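Local coordinates for UPF0130 protein PH1069 (Pyrococcus horikoshii, PDB 2IT2) that probably methylates the N-4 position of a tricyclic wyosine precursor at position 37 of tRNA(Phe), using S-adenosyl-L-methionine as methyl donor, at residues Glu9-Ala14 and Asn47-Ser52; Glu89-His94 and Gly161-Gly166; Ile107-Ala112 and Lys142-Ile147. All blocks are in the same frame, centred on the assembly; numbering follows the deposited sequence.

Interaction 1 of 3, residues Glu9-Ala14 and Asn47-Ser52; sequences ENFERA and NYFTTS
Phe11 and Ala14, one turn apart at the start of helix 11-27, face the beginning of strand 48-63 with the backbones well separated: the CA atoms of Ala14 and Phe49 are 8.4 Å apart, a spacing that side chains must fill. The two phenylalanines do most of this. With CG anti to the backbone N (chi1 -175°), the Phe11 ring reaches out from the helix, and its CZ comes to 3.4 Å from the carbonyl carbon of Asn47, beside the peptide link to Tyr48. CE1 of Phe11 meets CD2 of Phe49 at 3.5 Å. The two side chains run past one another in opposite directions as an oblique aromatic pair, planes inclined at 42°. Phe49 points toward the helix and offers its ring edge to Phe11. The short methyl of Ala14 meets CZ of Phe49 at 3.8 Å, while the backbone O of Ala14 lies above the centre of one ring face. Lys15 and Ala18 also touch Phe49, and Lys113 touches Phe11. Between residues 9-14 and 47-52 the contact is thus apolar packing without a directional bond; Lys15, just beyond, adds a hydrogen bond to Tyr48 O.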
# COMPACT_ATOMS: atom_id res chain seq x y z
N GLU B 9 2.45 27.64 8.81
CA GLU B 9 3.17 28.90 8.67
C GLU B 9 3.99 28.94 7.38
O GLU B 9 4.13 29.99 6.75
CB GLU B 9 4.09 29.10 9.87
CG GLU B 9 3.33 29.37 11.17
CD GLU B 9 4.02 28.82 12.41
OE1 GLU B 9 5.27 28.71 12.42
OE2 GLU B 9 3.31 28.51 13.39
N ASN B 10 4.53 27.78 7.00
CA ASN B 10 5.36 27.64 5.80
C ASN B 10 4.59 27.31 4.51
O ASN B 10 5.20 27.23 3.44
CB ASN B 10 6.40 26.54 6.02
CG ASN B 10 7.46 26.93 7.04
OD1 ASN B 10 7.94 28.06 7.06
ND2 ASN B 10 7.84 25.98 7.89
N PHE B 11 3.28 27.16 4.61
CA PHE B 11 2.47 26.79 3.45
C PHE B 11 2.61 27.64 2.19
O PHE B 11 2.76 27.11 1.08
CB PHE B 11 0.99 26.70 3.83
CG PHE B 11 0.11 26.21 2.72
CD1 PHE B 11 0.04 24.86 2.41
CD2 PHE B 11 -0.59 27.12 1.94
CE1 PHE B 11 -0.73 24.42 1.34
CE2 PHE B 11 -1.36 26.69 0.86
CZ PHE B 11 -1.43 25.34 0.57
N GLU B 12 2.53 28.96 2.33
CA GLU B 12 2.63 29.83 1.16
C GLU B 12 3.91 29.57 0.38
O GLU B 12 3.91 29.50 -0.86
CB GLU B 12 2.60 31.29 1.59
CG GLU B 12 2.65 32.28 0.44
CD GLU B 12 2.69 33.72 0.89
OE1 GLU B 12 1.86 34.10 1.74
OE2 GLU B 12 3.56 34.48 0.40
N ARG B 13 5.00 29.44 1.13
CA ARG B 13 6.32 29.20 0.57
C ARG B 13 6.36 27.84 -0.10
O ARG B 13 6.79 27.71 -1.24
CB ARG B 13 7.36 29.25 1.69
CG ARG B 13 8.80 29.10 1.22
CD ARG B 13 9.41 30.47 0.98
NE ARG B 13 10.86 30.40 0.84
CZ ARG B 13 11.66 31.46 0.78
NH1 ARG B 13 11.14 32.68 0.84
NH2 ARG B 13 12.97 31.30 0.68
N ALA B 14 5.92 26.82 0.63
CA ALA B 14 5.92 25.47 0.10
C ALA B 14 5.11 25.40 -1.20
O ALA B 14 5.55 24.78 -2.17
CB ALA B 14 5.36 24.50 1.12
N ASN B 47 -6.00 25.88 -0.46
CA ASN B 47 -5.31 25.15 0.59
C ASN B 47 -4.52 23.89 0.25
O ASN B 47 -4.16 23.13 1.16
CB ASN B 47 -6.29 24.84 1.71
CG ASN B 47 -6.96 26.07 2.25
OD1 ASN B 47 -6.34 27.14 2.31
ND2 ASN B 47 -8.21 25.95 2.66
N TYR B 48 -4.22 23.68 -1.02
CA TYR B 48 -3.49 22.48 -1.45
C TYR B 48 -2.49 22.80 -2.57
O TYR B 48 -2.59 23.83 -3.21
CB TYR B 48 -4.45 21.43 -2.01
CG TYR B 48 -5.57 21.05 -1.07
CD1 TYR B 48 -5.34 20.19 -0.01
CD2 TYR B 48 -6.86 21.56 -1.25
CE1 TYR B 48 -6.35 19.84 0.87
CE2 TYR B 48 -7.89 21.22 -0.37
CZ TYR B 48 -7.62 20.37 0.70
OH TYR B 48 -8.58 20.10 1.65
N PHE B 49 -1.54 21.89 -2.76
CA PHE B 49 -0.56 21.98 -3.86
C PHE B 49 -0.10 20.56 -4.14
O PHE B 49 -0.23 19.69 -3.29
CB PHE B 49 0.64 22.91 -3.54
CG PHE B 49 1.47 22.48 -2.37
CD1 PHE B 49 2.46 21.50 -2.50
CD2 PHE B 49 1.31 23.09 -1.11
CE1 PHE B 49 3.27 21.13 -1.42
CE2 PHE B 49 2.11 22.72 -0.02
CZ PHE B 49 3.10 21.75 -0.18
N THR B 50 0.41 20.31 -5.34
CA THR B 50 0.86 18.96 -5.67
C THR B 50 2.37 18.84 -5.76
O THR B 50 3.07 19.80 -6.09
CB THR B 50 0.26 18.45 -7.00
OG1 THR B 50 0.74 19.26 -8.08
CG2 THR B 50 -1.27 18.50 -6.97
N THR B 51 2.87 17.66 -5.43
CA THR B 51 4.29 17.38 -5.51
C THR B 51 4.37 16.14 -6.41
O THR B 51 3.35 15.71 -6.92
CB THR B 51 4.92 17.12 -4.10
OG1 THR B 51 4.30 15.98 -3.50
CG2 THR B 51 4.70 18.33 -3.19
N SER B 52 5.55 15.58 -6.62
CA SER B 52 5.69 14.41 -7.50
C SER B 52 4.53 13.39 -7.47
O SER B 52 4.19 12.88 -6.41
CB SER B 52 7.00 13.68 -7.18
OG SER B 52 7.08 13.35 -5.80

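Interaction 2 of 3, residues Glu89-His94 and Gly161-Gly166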
# COMPACT_ATOMS: atom_id res chain seq x y z
N GLU B 89 7.33 -7.99 -26.74
CA GLU B 89 8.57 -7.33 -27.12
C GLU B 89 9.45 -7.08 -25.90
O GLU B 89 10.68 -7.16 -25.98
CB GLU B 89 8.29 -6.00 -27.82
CG GLU B 89 7.58 -6.15 -29.14
CD GLU B 89 8.45 -6.79 -30.20
OE1 GLU B 89 8.78 -7.99 -30.06
OE2 GLU B 89 8.80 -6.09 -31.17
N ALA B 90 8.83 -6.74 -24.77
CA ALA B 90 9.57 -6.49 -23.54
C ALA B 90 10.11 -7.81 -23.00
O ALA B 90 11.27 -7.91 -22.60
CB ALA B 90 8.67 -5.81 -22.49
N ILE B 91 9.26 -8.84 -23.01
CA ILE B 91 9.65 -10.16 -22.52
C ILE B 91 10.85 -10.71 -23.26
O ILE B 91 11.70 -11.38 -22.66
CB ILE B 91 8.47 -11.15 -22.63
CG1 ILE B 91 7.43 -10.84 -21.55
CG2 ILE B 91 8.97 -12.59 -22.49
CD1 ILE B 91 6.12 -11.64 -21.68
N LYS B 92 10.93 -10.43 -24.55
CA LYS B 92 12.03 -10.91 -25.38
C LYS B 92 13.40 -10.41 -24.92
O LYS B 92 14.42 -10.99 -25.28
CB LYS B 92 11.80 -10.48 -26.83
CG LYS B 92 12.92 -10.86 -27.78
CD LYS B 92 12.67 -10.28 -29.16
CE LYS B 92 13.84 -10.56 -30.08
NZ LYS B 92 13.61 -10.00 -31.44
N LYS B 93 13.41 -9.36 -24.11
CA LYS B 93 14.66 -8.77 -23.60
C LYS B 93 15.13 -9.34 -22.27
O LYS B 93 16.20 -8.97 -21.78
CB LYS B 93 14.48 -7.25 -23.45
CG LYS B 93 14.09 -6.54 -24.73
CD LYS B 93 13.82 -5.07 -24.48
CE LYS B 93 13.39 -4.36 -25.75
NZ LYS B 93 13.08 -2.93 -25.52
N HIS B 94 14.35 -10.23 -21.68
CA HIS B 94 14.69 -10.82 -20.38
C HIS B 94 15.96 -11.65 -20.41
O HIS B 94 16.11 -12.52 -21.27
CB HIS B 94 13.53 -11.67 -19.87
CG HIS B 94 13.84 -12.42 -18.61
ND1 HIS B 94 14.38 -11.82 -17.49
CD2 HIS B 94 13.68 -13.73 -18.28
CE1 HIS B 94 14.54 -12.72 -16.54
NE2 HIS B 94 14.12 -13.89 -17.00
N GLY B 161 16.39 -15.70 -17.59
CA GLY B 161 16.33 -16.00 -19.01
C GLY B 161 15.26 -16.98 -19.44
O GLY B 161 14.84 -16.97 -20.60
N GLU B 162 14.82 -17.82 -18.51
CA GLU B 162 13.79 -18.81 -18.81
C GLU B 162 12.40 -18.20 -18.62
O GLU B 162 12.16 -17.48 -17.66
CB GLU B 162 13.94 -20.02 -17.88
CG GLU B 162 12.97 -21.16 -18.15
CD GLU B 162 13.07 -22.25 -17.11
OE1 GLU B 162 14.21 -22.64 -16.76
OE2 GLU B 162 12.02 -22.73 -16.63
N ILE B 163 11.50 -18.50 -19.55
CA ILE B 163 10.14 -17.97 -19.48
C ILE B 163 9.22 -19.10 -19.00
O ILE B 163 9.31 -20.22 -19.49
CB ILE B 163 9.69 -17.45 -20.87
CG1 ILE B 163 10.65 -16.35 -21.35
CG2 ILE B 163 8.29 -16.87 -20.80
CD1 ILE B 163 10.87 -15.23 -20.32
N PHE B 164 8.34 -18.80 -18.04
CA PHE B 164 7.44 -19.82 -17.49
C PHE B 164 6.04 -19.84 -18.08
O PHE B 164 5.31 -20.83 -17.93
CB PHE B 164 7.28 -19.64 -15.96
CG PHE B 164 8.57 -19.64 -15.19
CD1 PHE B 164 9.63 -20.48 -15.55
CD2 PHE B 164 8.73 -18.81 -14.09
CE1 PHE B 164 10.82 -20.48 -14.82
CE2 PHE B 164 9.91 -18.81 -13.35
CZ PHE B 164 10.95 -19.65 -13.72
N VAL B 165 5.66 -18.75 -18.75
CA VAL B 165 4.32 -18.65 -19.31
C VAL B 165 4.16 -18.76 -20.83
O VAL B 165 5.11 -18.59 -21.60
CB VAL B 165 3.64 -17.32 -18.84
CG1 VAL B 165 3.76 -17.19 -17.31
CG2 VAL B 165 4.29 -16.12 -19.52
N GLY B 166 2.93 -19.06 -21.25
CA GLY B 166 2.64 -19.17 -22.67
C GLY B 166 1.71 -18.05 -23.09
O GLY B 166 1.39 -17.17 -22.29
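Ile91 and His94, the first and last residues of a type I turn at the end of helix 84-91, both point toward the short strand 162-163 and the glycine before it. The apolar part is small: CG2 of Ile91 meets CD1 of Ile163 at 3.9 Å, the two branched chains crossing at a slant. The same CD1 lies 3.8 Å from CD2 of His94, so one methyl serves both partners; chi1 of -59° and chi2 of -52° fold the Ile163 chain round to bring it there. Among polar groups, ND1 of His94 is hydrogen-bonded to Glu62, which fixes the ring's rotation. On the other side of the imidazole, NE2 approaches the backbone N of Gly161 to 3.0 Å. Replacing His94 by an alanine would probably leave Glu62 without this partner and open a gap beside Gly161 and Ile163. Gly161 suits its place because its phi of 97° would push a CB against the preceding carbonyl. Leu99 of strand 98-112 touches both His94 and Ile163, Leu75 of strand 73-78 lies against His94, and Leu157 of strand 153-159 meets Ile91, while helix 167-194 begins just after Gly166.

Interaction 3 of 3, residues Ile107-Ala112 and Lys142-Ile147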
# COMPACT_ATOMS: atom_id res chain seq x y z
N ILE B 107 -0.32 7.29 -7.91
CA ILE B 107 0.02 7.82 -6.60
C ILE B 107 0.12 9.34 -6.72
O ILE B 107 0.87 9.86 -7.54
CB ILE B 107 1.38 7.30 -6.09
CG1 ILE B 107 1.36 5.78 -5.97
CG2 ILE B 107 1.69 7.96 -4.74
CD1 ILE B 107 2.66 5.19 -5.49
N LEU B 108 -0.66 10.05 -5.90
CA LEU B 108 -0.62 11.50 -5.92
C LEU B 108 -0.16 11.97 -4.54
O LEU B 108 -0.59 11.43 -3.51
CB LEU B 108 -2.01 12.08 -6.25
CG LEU B 108 -2.82 11.51 -7.42
CD1 LEU B 108 -4.21 12.13 -7.44
CD2 LEU B 108 -2.10 11.75 -8.75
N HIS B 109 0.74 12.95 -4.51
CA HIS B 109 1.20 13.51 -3.26
C HIS B 109 0.70 14.94 -3.24
O HIS B 109 0.95 15.71 -4.18
CB HIS B 109 2.73 13.44 -3.17
CG HIS B 109 3.23 12.06 -2.86
ND1 HIS B 109 4.58 11.74 -2.88
CD2 HIS B 109 2.58 10.93 -2.51
CE1 HIS B 109 4.72 10.47 -2.54
NE2 HIS B 109 3.53 9.96 -2.31
N VAL B 110 -0.04 15.29 -2.19
CA VAL B 110 -0.62 16.62 -2.08
C VAL B 110 -0.33 17.32 -0.74
O VAL B 110 -0.57 16.76 0.33
CB VAL B 110 -2.16 16.55 -2.28
CG1 VAL B 110 -2.73 17.95 -2.28
CG2 VAL B 110 -2.53 15.86 -3.59
N GLY B 111 0.18 18.54 -0.80
CA GLY B 111 0.45 19.27 0.43
C GLY B 111 -0.83 19.97 0.86
O GLY B 111 -1.62 20.37 0.02
N ALA B 112 -1.05 20.08 2.17
CA ALA B 112 -2.25 20.73 2.71
C ALA B 112 -1.89 21.82 3.71
O ALA B 112 -0.92 21.70 4.45
CB ALA B 112 -3.17 19.68 3.38
N LYS B 142 5.98 20.87 5.57
CA LYS B 142 4.68 20.59 4.96
C LYS B 142 4.01 19.33 5.50
O LYS B 142 4.62 18.55 6.23
CB LYS B 142 4.86 20.47 3.43
CG LYS B 142 5.91 19.46 2.97
CD LYS B 142 6.26 19.63 1.49
CE LYS B 142 7.41 18.72 1.09
NZ LYS B 142 7.90 19.01 -0.28
N LEU B 143 2.74 19.18 5.16
CA LEU B 143 1.95 18.01 5.52
C LEU B 143 1.55 17.40 4.18
O LEU B 143 0.88 18.05 3.38
CB LEU B 143 0.68 18.42 6.29
CG LEU B 143 -0.23 17.28 6.77
CD1 LEU B 143 -1.18 17.85 7.80
CD2 LEU B 143 -1.02 16.64 5.64
N ILE B 144 1.96 16.16 3.94
CA ILE B 144 1.65 15.50 2.67
C ILE B 144 0.58 14.44 2.83
O ILE B 144 0.63 13.61 3.74
CB ILE B 144 2.91 14.82 2.04
CG1 ILE B 144 3.99 15.87 1.73
CG2 ILE B 144 2.54 14.04 0.77
CD1 ILE B 144 3.58 16.93 0.75
N VAL B 145 -0.41 14.53 1.95
CA VAL B 145 -1.49 13.57 1.85
C VAL B 145 -1.12 12.69 0.64
O VAL B 145 -0.67 13.21 -0.39
CB VAL B 145 -2.83 14.26 1.54
CG1 VAL B 145 -3.84 13.24 1.06
CG2 VAL B 145 -3.34 14.96 2.79
N GLU B 146 -1.26 11.38 0.79
CA GLU B 146 -0.97 10.45 -0.32
C GLU B 146 -2.30 9.84 -0.73
O GLU B 146 -3.08 9.41 0.12
CB GLU B 146 -0.02 9.33 0.12
CG GLU B 146 0.34 8.33 -0.97
CD GLU B 146 1.43 7.39 -0.51
OE1 GLU B 146 1.15 6.54 0.37
OE2 GLU B 146 2.56 7.50 -1.02
N ILE B 147 -2.56 9.83 -2.04
CA ILE B 147 -3.78 9.28 -2.62
C ILE B 147 -3.36 8.06 -3.44
O ILE B 147 -2.50 8.16 -4.32
CB ILE B 147 -4.47 10.32 -3.52
CG1 ILE B 147 -4.88 11.53 -2.67
CG2 ILE B 147 -5.67 9.71 -4.25
CD1 ILE B 147 -5.48 12.66 -3.47
O HOH W 1 1.65 21.43 3.73
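His109 and Glu146 form a non-hydrogen-bonded pair in the antiparallel ladder between strands 98-112 and 143-148, and their side chains supply the bond that the backbone lacks there. The two lie side by side, pointing the same way. NE2 of His109 donates to OE2 of Glu146 at 2.9 Å, almost in the ring plane, and meets the oxygen on its anti side. An extended glutamate, with CG anti to the backbone N (chi1 -179°), carries the carboxylate out along the imidazole edge. Lys136 makes only a weak, long ion pair with the same oxygen, while CG2 of Ile107 lies 3.8 Å from it.

The tightly packed part is the middle of the ladder and the face bearing Leu108, Val110, Val145 and Ile147. Val110 and Val145 exchange two backbone N-to-O bonds, each 2.8 Å long, and Leu108 with Ile147 repeats the pattern. CB of Leu108 stands 4.1 Å from CB of Ile147. The beta-branched Val110, Val145 and Ile147 suit this extended backbone, and Leu121, Ala118 and Val122 of helix 115-127 cover part of this face. On the face bearing His109 and Glu146, Gly111 has no side chain, and CD1 of Ile144 packs against its CA at 3.9 Å.

The ladder is looser toward Ala112. Its N still bonds to Leu143 O at 3.1 Å, but at a less straight 147°, and beyond it a water bridges Leu143 N and Ala112 O, accepting from Leu143 N at 2.9 Å. The chemistry thus divides by face: apolar branches beneath the helix, and opposite them a histidine-carboxylate hydrogen bond that ties the two strands together through their side chains.

Interactions 1 and 3 are neighbours in one antiparallel sheet, their centres 10 Å apart. Strand 48-63 lies beside strand 98-112: the carbonyl O of Phe49 probably accepts a hydrogen bond from Gly111 N at 2.8 Å, and Thr51 N meets His109 O at 3.0 Å. Strand 48-63 thus has helix 11-27 against Phe49 and strand 98-112 beside its backbone. Interaction 2 lies on the opposite side of the chain's centre, its centre 44 Å from that of interaction 1 and 37 Å from that of interaction 3, yet reaches the same sheet. No bound ligand or assigned active-site residue relates these contacts to catalysis.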